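Local coordinates for isomaltose glucohydrolase (PDB 5Z3E), which hydrolyses the alpha-1,6-glucosidic linkage of isomaltose from the non-reducing end, yielding beta-D-glucose and D-glucose, at residues G351-A355 and T379-H385; A321-W325 and M387-L391; H46-T50 and I84-D89; D297-G301 and R338-W342. The protein carries 1 engineered substitution. All blocks are in the same frame, centred on the assembly; numbering follows the deposited sequence. Where two conformers were deposited one is given.

How the interactions relate
From the N terminus, interaction 3 closes first, joining helix 32-52 to helix 74-87. Much later, interaction 4 ties the hairpin at 297-301 to helix 333-344, and the loop it closes contains segment 321-325. That segment pairs with 387-391 in interaction 2, so contacts 2 and 4 cross along the chain. Interaction 1, between 351-355 and 379-385, falls wholly within the span that interaction 2 bridges, and both use helix 382-394. This helix is the common element: L353 touches Y388, V48 and I49 pack on H385, Y87 meets L389, and L340 lies against Y388 and L391. Interactions 3 and 4 sit farthest apart, their centres about 23 Å from each other.

Interaction 1: G351-A355 and T379-H385; sequences GDLPA and TPLLWSH. Engineered in segment 351-355: A355 (natural residue Glu).
L353 lies obliquely across the imidazole of H385: its CB stands over one face, 4.0 Å from the centroid of the H385 ring and displaced toward the rim, a CH-pi contact. With CG anti to its carbonyl carbon (chi1 -70°), H385 brings the CE1-NE2 end of the ring up to segment 351-355, where G351 O and D352 CA meet its edge. ND1 is hydrogen-bonded to S45 of helix 32-52, which fixes the ring's rotation. An alanine in place of H385 is likely to leave S45 without this partner and L353 without the face it rests on. T379 CG2 touches D352 CB at 3.8 Å, while T379 OG1 sits 3.3 Å from P354 CB and bonds to V377 O. Past the cis peptide bond between T379 and P380, L381 N donates to L353 O (3.0 Å, 164°). S384 OG donates to P354 O (2.8 Å) from above the carbonyl plane, and a water links this hydroxyl to A355 O. A355 is engineered; the natural glutamate is the inferred proton acceptor. The arrangement seats the base-bearing loop on the N-terminal end of helix 382-394, as expected of the (alpha/alpha)6 barrel of family 15.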
loop_
_atom_site.group_PDB
_atom_site.type_symbol
_atom_site.label_atom_id
_atom_site.label_comp_id
_atom_site.label_asym_id
_atom_site.label_seq_id
_atom_site.Cartn_x
_atom_site.Cartn_y
_atom_site.Cartn_z
ATOM N N GLY A 351 -23.034 -1.425 -0.703
ATOM C CA GLY A 351 -21.856 -1.744 -1.540
ATOM C C GLY A 351 -20.558 -1.390 -0.900
ATOM O O GLY A 351 -19.503 -1.591 -1.500
ATOM N N ASP A 352 -20.601 -0.855 0.327
ATOM C CA ASP A 352 -19.348 -0.419 0.957
ATOM C C ASP A 352 -18.564 -1.606 1.485
ATOM O O ASP A 352 -19.127 -2.579 2.027
ATOM C CB ASP A 352 -19.649 0.538 2.118
ATOM C CG ASP A 352 -20.172 1.878 1.689
ATOM O OD1 ASP A 352 -20.041 2.238 0.504
ATOM O OD2 ASP A 352 -20.662 2.592 2.570
ATOM N N LEU A 353 -17.235 -1.507 1.366
ATOM C CA LEU A 353 -16.336 -2.552 1.803
ATOM C C LEU A 353 -15.639 -2.136 3.077
ATOM O O LEU A 353 -15.035 -1.042 3.134
ATOM C CB LEU A 353 -15.276 -2.861 0.733
ATOM C CG LEU A 353 -15.796 -3.563 -0.514
ATOM C CD1 LEU A 353 -14.754 -3.503 -1.606
ATOM C CD2 LEU A 353 -16.176 -4.998 -0.218
ATOM N N PRO A 354 -15.690 -2.960 4.106
ATOM C CA PRO A 354 -15.001 -2.662 5.358
ATOM C C PRO A 354 -13.495 -2.869 5.217
ATOM O O PRO A 354 -13.018 -3.505 4.263
ATOM C CB PRO A 354 -15.562 -3.680 6.335
ATOM C CG PRO A 354 -15.891 -4.791 5.479
ATOM C CD PRO A 354 -16.368 -4.261 4.154
ATOM N N ALA A 355 -12.757 -2.394 6.220
ATOM C CA ALA A 355 -11.342 -2.744 6.302
ATOM C C ALA A 355 -11.154 -4.258 6.468
ATOM O O ALA A 355 -10.297 -4.877 5.853
ATOM C CB ALA A 355 -10.682 -2.015 7.443
ATOM N N THR A 379 -15.738 1.444 7.631
ATOM C CA THR A 379 -16.519 1.085 6.466
ATOM C C THR A 379 -17.195 2.334 5.919
ATOM O O THR A 379 -17.947 2.960 6.653
ATOM C CB THR A 379 -17.579 0.060 6.807
ATOM O OG1 THR A 379 -17.085 -1.036 7.566
ATOM C CG2 THR A 379 -18.314 -0.412 5.585
ATOM N N PRO A 380 -16.978 2.698 4.662
ATOM C CA PRO A 380 -16.014 2.103 3.726
ATOM C C PRO A 380 -14.577 2.460 4.096
ATOM O O PRO A 380 -14.301 3.550 4.596
ATOM C CB PRO A 380 -16.363 2.786 2.400
ATOM C CG PRO A 380 -16.887 4.154 2.811
ATOM C CD PRO A 380 -17.619 3.914 4.100
ATOM N N LEU A 381 -13.668 1.534 3.831
ATOM C CA LEU A 381 -12.250 1.860 3.799
ATOM C C LEU A 381 -11.905 2.103 2.328
ATOM O O LEU A 381 -12.068 1.219 1.501
ATOM C CB LEU A 381 -11.415 0.696 4.341
ATOM C CG LEU A 381 -9.935 1.051 4.464
ATOM C CD1 LEU A 381 -9.679 1.961 5.645
ATOM C CD2 LEU A 381 -9.055 -0.189 4.537
ATOM N N LEU A 382 -11.449 3.314 1.991
ATOM C CA LEU A 382 -11.218 3.592 0.577
ATOM C C LEU A 382 -10.220 2.628 -0.050
ATOM O O LEU A 382 -10.400 2.191 -1.172
ATOM C CB LEU A 382 -10.841 5.050 0.319
ATOM C CG LEU A 382 -12.006 6.015 0.092
ATOM C CD1 LEU A 382 -12.842 6.205 1.336
ATOM C CD2 LEU A 382 -11.516 7.336 -0.426
ATOM N N TRP A 383 -9.179 2.268 0.703
ATOM C CA TRP A 383 -8.173 1.332 0.219
ATOM C C TRP A 383 -8.805 -0.020 -0.150
ATOM O O TRP A 383 -8.422 -0.649 -1.128
ATOM C CB TRP A 383 -7.071 1.215 1.271
ATOM C CG TRP A 383 -5.839 0.430 0.880
ATOM C CD1 TRP A 383 -5.523 -0.088 -0.333
ATOM C CD2 TRP A 383 -4.771 0.072 1.772
ATOM N NE1 TRP A 383 -4.322 -0.765 -0.250
ATOM C CE2 TRP A 383 -3.839 -0.680 1.035
ATOM C CE3 TRP A 383 -4.526 0.286 3.134
ATOM C CZ2 TRP A 383 -2.709 -1.235 1.607
ATOM C CZ3 TRP A 383 -3.399 -0.295 3.702
ATOM C CH2 TRP A 383 -2.523 -1.052 2.944
ATOM N N SER A 384 -9.812 -0.467 0.602
ATOM C CA SER A 384 -10.519 -1.694 0.211
ATOM C C SER A 384 -11.098 -1.573 -1.194
ATOM O O SER A 384 -10.973 -2.491 -2.006
ATOM C CB SER A 384 -11.648 -2.017 1.184
ATOM O OG SER A 384 -11.149 -2.415 2.428
ATOM N N HIS A 385 -11.763 -0.456 -1.453
ATOM C CA HIS A 385 -12.318 -0.192 -2.761
ATOM C C HIS A 385 -11.268 -0.042 -3.848
ATOM O O HIS A 385 -11.446 -0.518 -4.967
ATOM C CB HIS A 385 -13.251 1.021 -2.697
ATOM C CG HIS A 385 -14.522 0.734 -1.949
ATOM N ND1 HIS A 385 -15.569 0.052 -2.542
ATOM C CD2 HIS A 385 -14.899 0.958 -0.669
ATOM C CE1 HIS A 385 -16.525 -0.109 -1.659
ATOM N NE2 HIS A 385 -16.161 0.427 -0.500
HETATM O O HOH W 1 -9.116 -3.925 3.622
#

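Interaction 2: A321-W325 and M387-L391; sequences ALLGW and MYLIL
The methyl of A321 meets the CB of M387 at 3.5 Å, tighter than usual for two carbons, at one end of the contact between helices 317-329 and 382-394. The segment axes run nearly parallel, 16° apart, and approach to 9.1 Å. Around this small bump the larger side chains divide the interface between them. M387 folds back at chi2 and chi3 (-59° and -70°), so that its chain curls over the neighbouring helix and its CE settles between L322 and W325. There CE is 4.0 Å from L322 CB and 3.9 Å from W325 CE3, approaching the indole at its edge. I390 takes the flat side of the same ring: its CG2 sits over the centre of the six-membered ring of W325, 3.4 Å from the centroid, a close CH-pi contact, while the CD1 branch reaches toward CZ3 and CH2. The indole is thus met by a methyl on a face and by another at its rim. L391 fills the remaining groove with both branches. Its CD1 lies 3.6 Å from W325 N, against the backbone between G324 and W325, and its CD2 lies 4.0 Å from A321 O. G324 makes this hollow, since a CB there would run into L391 CD2. Neighbouring elements enclose the pair: M387, L389 and I390 touch helix 74-87, W325 also packs on V273 and P274 of a loop, and Y388 turns from helix 317-329 to fit between helices 32-52 and 333-344.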
loop_
_atom_site.group_PDB
_atom_site.type_symbol
_atom_site.label_atom_id
_atom_site.label_comp_id
_atom_site.label_asym_id
_atom_site.label_seq_id
_atom_site.Cartn_x
_atom_site.Cartn_y
_atom_site.Cartn_z
ATOM N N ALA A 321 -7.420 -8.993 -1.684
ATOM C CA ALA A 321 -7.270 -8.428 -3.011
ATOM C C ALA A 321 -5.823 -8.509 -3.464
ATOM O O ALA A 321 -5.541 -8.816 -4.620
ATOM C CB ALA A 321 -7.730 -6.983 -3.022
ATOM N N LEU A 322 -4.889 -8.187 -2.570
ATOM C CA LEU A 322 -3.470 -8.259 -2.887
ATOM C C LEU A 322 -3.047 -9.675 -3.273
ATOM O O LEU A 322 -2.302 -9.881 -4.239
ATOM C CB LEU A 322 -2.683 -7.762 -1.671
ATOM C CG LEU A 322 -1.186 -7.777 -1.801
ATOM C CD1 LEU A 322 -0.697 -6.863 -2.908
ATOM C CD2 LEU A 322 -0.583 -7.388 -0.459
ATOM N N LEU A 323 -3.500 -10.665 -2.499
ATOM C CA LEU A 323 -3.182 -12.045 -2.831
ATOM C C LEU A 323 -3.819 -12.415 -4.169
ATOM O O LEU A 323 -3.166 -13.033 -5.018
ATOM C CB LEU A 323 -3.590 -13.000 -1.707
ATOM C CG LEU A 323 -3.215 -14.459 -1.941
ATOM C CD1 LEU A 323 -1.725 -14.667 -2.190
ATOM C CD2 LEU A 323 -3.668 -15.305 -0.756
ATOM N N GLY A 324 -5.081 -12.035 -4.375
ATOM C CA GLY A 324 -5.718 -12.322 -5.640
ATOM C C GLY A 324 -4.984 -11.725 -6.837
ATOM O O GLY A 324 -4.857 -12.363 -7.883
ATOM N N TRP A 325 -4.517 -10.479 -6.686
ATOM C CA TRP A 325 -3.764 -9.790 -7.740
ATOM C C TRP A 325 -2.518 -10.598 -8.074
ATOM O O TRP A 325 -2.172 -10.823 -9.222
ATOM C CB TRP A 325 -3.444 -8.405 -7.211
ATOM C CG TRP A 325 -2.700 -7.456 -8.111
ATOM C CD1 TRP A 325 -2.348 -7.580 -9.427
ATOM C CD2 TRP A 325 -2.262 -6.163 -7.701
ATOM N NE1 TRP A 325 -1.715 -6.430 -9.840
ATOM C CE2 TRP A 325 -1.651 -5.552 -8.805
ATOM C CE3 TRP A 325 -2.326 -5.465 -6.496
ATOM C CZ2 TRP A 325 -1.106 -4.255 -8.735
ATOM C CZ3 TRP A 325 -1.796 -4.207 -6.426
ATOM C CH2 TRP A 325 -1.198 -3.611 -7.527
ATOM N N MET A 387 -8.305 -1.455 -3.907
ATOM C CA MET A 387 -7.777 -2.778 -4.189
ATOM C C MET A 387 -8.765 -3.645 -4.962
ATOM O O MET A 387 -8.372 -4.432 -5.825
ATOM C CB MET A 387 -7.363 -3.508 -2.914
ATOM C CG MET A 387 -6.286 -2.905 -2.137
ATOM S SD MET A 387 -4.698 -2.702 -3.076
ATOM C CE MET A 387 -4.205 -4.364 -3.243
ATOM N N TYR A 388 -10.055 -3.513 -4.651
ATOM C CA TYR A 388 -11.076 -4.208 -5.428
ATOM C C TYR A 388 -10.984 -3.807 -6.904
ATOM O O TYR A 388 -11.001 -4.669 -7.802
ATOM C CB TYR A 388 -12.473 -3.898 -4.880
ATOM C CG TYR A 388 -13.536 -4.560 -5.717
ATOM C CD1 TYR A 388 -13.850 -5.884 -5.528
ATOM C CD2 TYR A 388 -14.173 -3.863 -6.738
ATOM C CE1 TYR A 388 -14.783 -6.504 -6.340
ATOM C CE2 TYR A 388 -15.080 -4.467 -7.556
ATOM C CZ TYR A 388 -15.420 -5.770 -7.349
ATOM O OH TYR A 388 -16.322 -6.420 -8.169
ATOM N N LEU A 389 -10.868 -2.502 -7.157
ATOM C CA LEU A 389 -10.735 -2.033 -8.527
ATOM C C LEU A 389 -9.514 -2.604 -9.220
ATOM O O LEU A 389 -9.581 -2.973 -10.400
ATOM C CB LEU A 389 -10.723 -0.510 -8.580
ATOM C CG LEU A 389 -12.059 0.160 -8.267
ATOM C CD1 LEU A 389 -11.872 1.656 -8.252
ATOM C CD2 LEU A 389 -13.125 -0.232 -9.308
ATOM N N ILE A 390 -8.378 -2.665 -8.528
ATOM C CA ILE A 390 -7.176 -3.228 -9.118
ATOM C C ILE A 390 -7.397 -4.685 -9.501
ATOM O O ILE A 390 -7.077 -5.093 -10.610
ATOM C CB ILE A 390 -5.956 -3.063 -8.192
ATOM C CG1 ILE A 390 -5.626 -1.591 -7.980
ATOM C CG2 ILE A 390 -4.764 -3.815 -8.768
ATOM C CD1 ILE A 390 -4.589 -1.319 -6.906
ATOM N N LEU A 391 -7.910 -5.489 -8.573
ATOM C CA LEU A 391 -8.068 -6.906 -8.859
ATOM C C LEU A 391 -9.112 -7.131 -9.978
ATOM O O LEU A 391 -8.914 -7.953 -10.875
ATOM C CB LEU A 391 -8.438 -7.663 -7.590
ATOM C CG LEU A 391 -8.662 -9.170 -7.772
ATOM C CD1 LEU A 391 -7.516 -9.839 -8.478
ATOM C CD2 LEU A 391 -8.945 -9.806 -6.419
#

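Interaction 3: H46-T50 and I84-D89; sequences HAVIT and ISRYGD
H46 lies over Y87 with the two ring planes only 8° apart, yet the rings are slid so far that they barely overlap, and their centroids stand 4.5 Å apart. What sits above the phenol is mainly H46 CB, 3.7 Å from the Y87 ring centroid in a CH-pi contact, while Y87 CE2 lies beneath the rim of the imidazole. On the opposite face of that imidazole, also toward the rim, is T50 OG1, which donates to H46 O. CG of H46 points anti to the backbone N (chi1 169°), extending the ring across the gap between helices until NE2 donates to D89 OD2 in a nearly straight bond (2.7 Å). The acceptor lies in the imidazole plane and uses its anti lone pair, with the carboxylate turned 41° from the ring. T50 CG2 comes to 3.6 Å from the same OD2. Deeper in, I49 and I84 reach each other tip to tip, I49 CG2 to I84 CD1 at 3.6 Å. D89 OD1 bonds to S92 N, so one carboxylate both caps helix 90-105 and holds H46. The setting is a helix-to-helix junction: a Schellman motif with G88 as its C-prime residue ends helix 74-87, and D89 at once serves as N-cap of the next.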
loop_
_atom_site.group_PDB
_atom_site.type_symbol
_atom_site.label_atom_id
_atom_site.label_comp_id
_atom_site.label_asym_id
_atom_site.label_seq_id
_atom_site.Cartn_x
_atom_site.Cartn_y
_atom_site.Cartn_z
ATOM N N HIS A 46 -15.730 3.149 -7.544
ATOM C CA HIS A 46 -15.333 4.421 -8.114
ATOM C C HIS A 46 -16.124 5.566 -7.509
ATOM O O HIS A 46 -15.570 6.623 -7.164
ATOM C CB HIS A 46 -15.496 4.393 -9.624
ATOM C CG HIS A 46 -15.362 5.750 -10.239
ATOM N ND1 HIS A 46 -16.433 6.515 -10.572
ATOM C CD2 HIS A 46 -14.268 6.490 -10.545
ATOM C CE1 HIS A 46 -16.003 7.673 -11.039
ATOM N NE2 HIS A 46 -14.695 7.683 -11.049
ATOM N N ALA A 47 -17.442 5.396 -7.354
ATOM C CA ALA A 47 -18.284 6.450 -6.842
ATOM C C ALA A 47 -17.946 6.807 -5.409
ATOM O O ALA A 47 -17.888 7.989 -5.070
ATOM C CB ALA A 47 -19.762 6.061 -6.970
ATOM N N VAL A 48 -17.731 5.831 -4.556
ATOM C CA VAL A 48 -17.524 6.139 -3.166
ATOM C C VAL A 48 -16.129 6.766 -2.947
ATOM O O VAL A 48 -15.973 7.652 -2.115
ATOM C CB VAL A 48 -17.857 4.921 -2.281
ATOM C CG1 VAL A 48 -16.777 3.876 -2.405
ATOM C CG2 VAL A 48 -18.033 5.299 -0.839
ATOM N N ILE A 49 -15.133 6.353 -3.728
ATOM C CA ILE A 49 -13.816 6.969 -3.632
ATOM C C ILE A 49 -13.881 8.426 -4.071
ATOM O O ILE A 49 -13.380 9.335 -3.398
ATOM C CB ILE A 49 -12.781 6.179 -4.463
ATOM C CG1 ILE A 49 -12.457 4.832 -3.807
ATOM C CG2 ILE A 49 -11.522 7.003 -4.660
ATOM C CD1 ILE A 49 -11.780 3.842 -4.722
ATOM N N THR A 50 -14.499 8.674 -5.213
ATOM C CA THR A 50 -14.505 10.034 -5.754
ATOM C C THR A 50 -15.424 10.945 -4.976
ATOM O O THR A 50 -15.133 12.136 -4.847
ATOM C CB THR A 50 -14.790 10.064 -7.258
ATOM O OG1 THR A 50 -16.063 9.463 -7.532
ATOM C CG2 THR A 50 -13.706 9.378 -8.046
ATOM N N ILE A 84 -8.266 3.887 -9.176
ATOM C CA ILE A 84 -8.992 4.915 -9.897
ATOM C C ILE A 84 -8.385 5.158 -11.281
ATOM O O ILE A 84 -9.104 5.364 -12.266
ATOM C CB ILE A 84 -9.042 6.206 -9.050
ATOM C CG1 ILE A 84 -9.906 6.011 -7.797
ATOM C CG2 ILE A 84 -9.486 7.415 -9.860
ATOM C CD1 ILE A 84 -11.396 5.764 -8.076
ATOM N N SER A 85 -7.058 5.147 -11.363
ATOM C CA SER A 85 -6.367 5.323 -12.629
ATOM C C SER A 85 -6.683 4.185 -13.596
ATOM O O SER A 85 -6.961 4.412 -14.779
ATOM C CB SER A 85 -4.859 5.411 -12.379
ATOM O OG SER A 85 -4.159 5.529 -13.599
ATOM N N ARG A 86 -6.691 2.953 -13.095
ATOM C CA ARG A 86 -7.098 1.800 -13.910
ATOM C C ARG A 86 -8.529 1.906 -14.364
ATOM O O ARG A 86 -8.861 1.548 -15.494
ATOM C CB ARG A 86 -6.885 0.509 -13.123
ATOM C CG ARG A 86 -5.437 0.080 -13.007
ATOM C CD ARG A 86 -5.280 -1.042 -12.021
ATOM N NE ARG A 86 -3.961 -1.657 -11.978
ATOM C CZ ARG A 86 -3.651 -2.879 -12.389
ATOM N NH1 ARG A 86 -4.535 -3.638 -13.003
ATOM N NH2 ARG A 86 -2.439 -3.355 -12.165
ATOM N N TYR A 87 -9.409 2.398 -13.493
ATOM C CA TYR A 87 -10.809 2.589 -13.834
ATOM C C TYR A 87 -10.965 3.612 -14.933
ATOM O O TYR A 87 -11.946 3.559 -15.681
ATOM C CB TYR A 87 -11.590 3.021 -12.588
ATOM C CG TYR A 87 -13.079 2.988 -12.729
ATOM C CD1 TYR A 87 -13.774 1.824 -12.453
ATOM C CD2 TYR A 87 -13.800 4.098 -13.095
ATOM C CE1 TYR A 87 -15.146 1.768 -12.548
ATOM C CE2 TYR A 87 -15.214 4.034 -13.207
ATOM C CZ TYR A 87 -15.849 2.865 -12.928
ATOM O OH TYR A 87 -17.249 2.772 -13.027
ATOM N N GLY A 88 -10.034 4.552 -15.046
ATOM C CA GLY A 88 -10.004 5.525 -16.121
ATOM C C GLY A 88 -10.330 6.940 -15.707
ATOM O O GLY A 88 -10.455 7.805 -16.574
ATOM N N ASP A 89 -10.453 7.200 -14.404
ATOM C CA ASP A 89 -10.779 8.549 -13.941
ATOM C C ASP A 89 -9.470 9.336 -13.760
ATOM O O ASP A 89 -8.894 9.443 -12.680
ATOM C CB ASP A 89 -11.631 8.528 -12.688
ATOM C CG ASP A 89 -12.195 9.870 -12.325
ATOM O OD1 ASP A 89 -11.660 10.909 -12.754
ATOM O OD2 ASP A 89 -13.211 9.886 -11.579
#

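Interaction 4: D297-G301 and R338-W342; sequences DVDGG and RHLRW
D297 and H339 approach from opposite directions, and H339 NE2 donates to D297 OD2 over a short, nearly straight bond (2.6 Å, 169°). The oxygen lies in the imidazole plane and uses its syn lone pair, with the carboxylate turned 52° from the ring. Water 2 gives OD2 a second donor at 2.7 Å and bridges weakly to R338 NH1; D297 OD1 receives a weak bond from G300 N. Two further waters accept from R338 NH2, and one of them donates weakly to D299 O, 2.9 Å away. G300 O accepts from S320 OG of helix 317-329. The type I' turn from V298 to G301 rests on W342, whose CG lies anti to the backbone N (chi1 -177°), laying the indole beneath the two glycines. G301 CA stands 3.4 Å from the centroid of the six-membered ring of W342, over its face, where a side chain on G301 would collide with CZ2. With an alanine at W342, the turn would probably lose this aromatic floor and a gap would open under G300 and G301. H339 ND1 bonds to G335 O, so both imidazole nitrogens face acceptors, consistent with a protonated ring beside D297, which the R338 guanidinium nearby would oppose.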
loop_
_atom_site.group_PDB
_atom_site.type_symbol
_atom_site.label_atom_id
_atom_site.label_comp_id
_atom_site.label_asym_id
_atom_site.label_seq_id
_atom_site.Cartn_x
_atom_site.Cartn_y
_atom_site.Cartn_z
ATOM N N ASP A 297 -4.589 -17.252 5.159
ATOM C CA ASP A 297 -5.793 -17.156 4.342
ATOM C C ASP A 297 -6.801 -18.171 4.820
ATOM O O ASP A 297 -6.547 -19.362 4.750
ATOM C CB ASP A 297 -5.421 -17.387 2.878
ATOM C CG ASP A 297 -6.525 -17.125 1.898
ATOM O OD1 ASP A 297 -7.656 -16.865 2.258
ATOM O OD2 ASP A 297 -6.192 -17.161 0.686
ATOM N N VAL A 298 -7.933 -17.714 5.315
ATOM C CA VAL A 298 -9.008 -18.598 5.757
ATOM C C VAL A 298 -10.215 -18.318 4.872
ATOM O O VAL A 298 -10.799 -17.239 4.902
ATOM C CB VAL A 298 -9.337 -18.389 7.245
ATOM C CG1 VAL A 298 -10.503 -19.270 7.659
ATOM C CG2 VAL A 298 -8.097 -18.702 8.076
ATOM N N ASP A 299 -10.551 -19.307 4.055
ATOM C CA ASP A 299 -11.710 -19.241 3.188
ATOM C C ASP A 299 -11.724 -18.082 2.215
ATOM O O ASP A 299 -12.777 -17.653 1.777
ATOM C CB ASP A 299 -13.034 -19.221 4.011
ATOM C CG ASP A 299 -13.157 -20.347 4.947
ATOM O OD1 ASP A 299 -12.797 -21.478 4.560
ATOM O OD2 ASP A 299 -13.705 -20.096 6.064
ATOM N N GLY A 300 -10.544 -17.583 1.859
ATOM C CA GLY A 300 -10.443 -16.448 0.969
ATOM C C GLY A 300 -10.173 -15.130 1.645
ATOM O O GLY A 300 -9.844 -14.167 0.957
ATOM N N GLY A 301 -10.336 -15.075 2.959
ATOM C CA GLY A 301 -10.106 -13.874 3.748
ATOM C C GLY A 301 -8.745 -13.906 4.415
ATOM O O GLY A 301 -8.461 -14.814 5.204
ATOM N N ARG A 338 -11.422 -16.617 -6.859
ATOM C CA ARG A 338 -11.944 -17.009 -5.564
ATOM C C ARG A 338 -11.806 -15.872 -4.560
ATOM O O ARG A 338 -12.700 -15.620 -3.748
ATOM C CB ARG A 338 -11.257 -18.268 -5.072
ATOM C CG ARG A 338 -11.772 -18.756 -3.728
ATOM C CD ARG A 338 -11.346 -20.170 -3.370
ATOM N NE ARG A 338 -9.916 -20.273 -3.137
ATOM C CZ ARG A 338 -9.314 -20.092 -1.958
ATOM N NH1 ARG A 338 -8.015 -20.229 -1.860
ATOM N NH2 ARG A 338 -10.015 -19.811 -0.859
ATOM N N HIS A 339 -10.668 -15.186 -4.598
ATOM C CA HIS A 339 -10.467 -14.053 -3.708
ATOM C C HIS A 339 -11.330 -12.857 -4.070
ATOM O O HIS A 339 -11.833 -12.182 -3.185
ATOM C CB HIS A 339 -8.955 -13.732 -3.624
ATOM C CG HIS A 339 -8.198 -14.806 -2.900
ATOM N ND1 HIS A 339 -7.747 -15.969 -3.511
ATOM C CD2 HIS A 339 -7.925 -14.958 -1.578
ATOM C CE1 HIS A 339 -7.202 -16.754 -2.591
ATOM N NE2 HIS A 339 -7.305 -16.172 -1.418
ATOM N N LEU A 340 -11.523 -12.604 -5.357
ATOM C CA LEU A 340 -12.432 -11.557 -5.789
ATOM C C LEU A 340 -13.850 -11.820 -5.273
ATOM O O LEU A 340 -14.527 -10.909 -4.787
ATOM C CB LEU A 340 -12.416 -11.413 -7.294
ATOM C CG LEU A 340 -13.234 -10.268 -7.845
ATOM C CD1 LEU A 340 -12.568 -8.937 -7.517
ATOM C CD2 LEU A 340 -13.455 -10.412 -9.352
ATOM N N ARG A 341 -14.310 -13.062 -5.396
ATOM C CA ARG A 341 -15.654 -13.423 -4.928
ATOM C C ARG A 341 -15.774 -13.214 -3.423
ATOM O O ARG A 341 -16.784 -12.728 -2.928
ATOM C CB ARG A 341 -15.989 -14.866 -5.302
ATOM C CG ARG A 341 -16.153 -15.120 -6.767
ATOM C CD ARG A 341 -16.556 -16.578 -7.024
ATOM N NE ARG A 341 -16.565 -16.878 -8.448
ATOM C CZ ARG A 341 -15.650 -17.617 -9.069
ATOM N NH1 ARG A 341 -14.653 -18.154 -8.367
ATOM N NH2 ARG A 341 -15.705 -17.765 -10.369
ATOM N N TRP A 342 -14.744 -13.622 -2.678
ATOM C CA TRP A 342 -14.775 -13.437 -1.220
ATOM C C TRP A 342 -14.912 -11.964 -0.854
ATOM O O TRP A 342 -15.724 -11.590 -0.006
ATOM C CB TRP A 342 -13.528 -14.038 -0.544
ATOM C CG TRP A 342 -13.578 -13.911 0.954
ATOM C CD1 TRP A 342 -14.170 -14.787 1.820
ATOM C CD2 TRP A 342 -13.093 -12.833 1.757
ATOM N NE1 TRP A 342 -14.069 -14.340 3.095
ATOM C CE2 TRP A 342 -13.415 -13.131 3.096
ATOM C CE3 TRP A 342 -12.407 -11.643 1.478
ATOM C CZ2 TRP A 342 -13.097 -12.276 4.151
ATOM C CZ3 TRP A 342 -12.076 -10.822 2.523
ATOM C CH2 TRP A 342 -12.425 -11.128 3.852
HETATM O O HOH W 2 -5.449 -19.276 -0.793
HETATM O O HOH W 3 -12.857 -19.249 -0.601
HETATM O O HOH W 4 -8.286 -19.931 1.506
#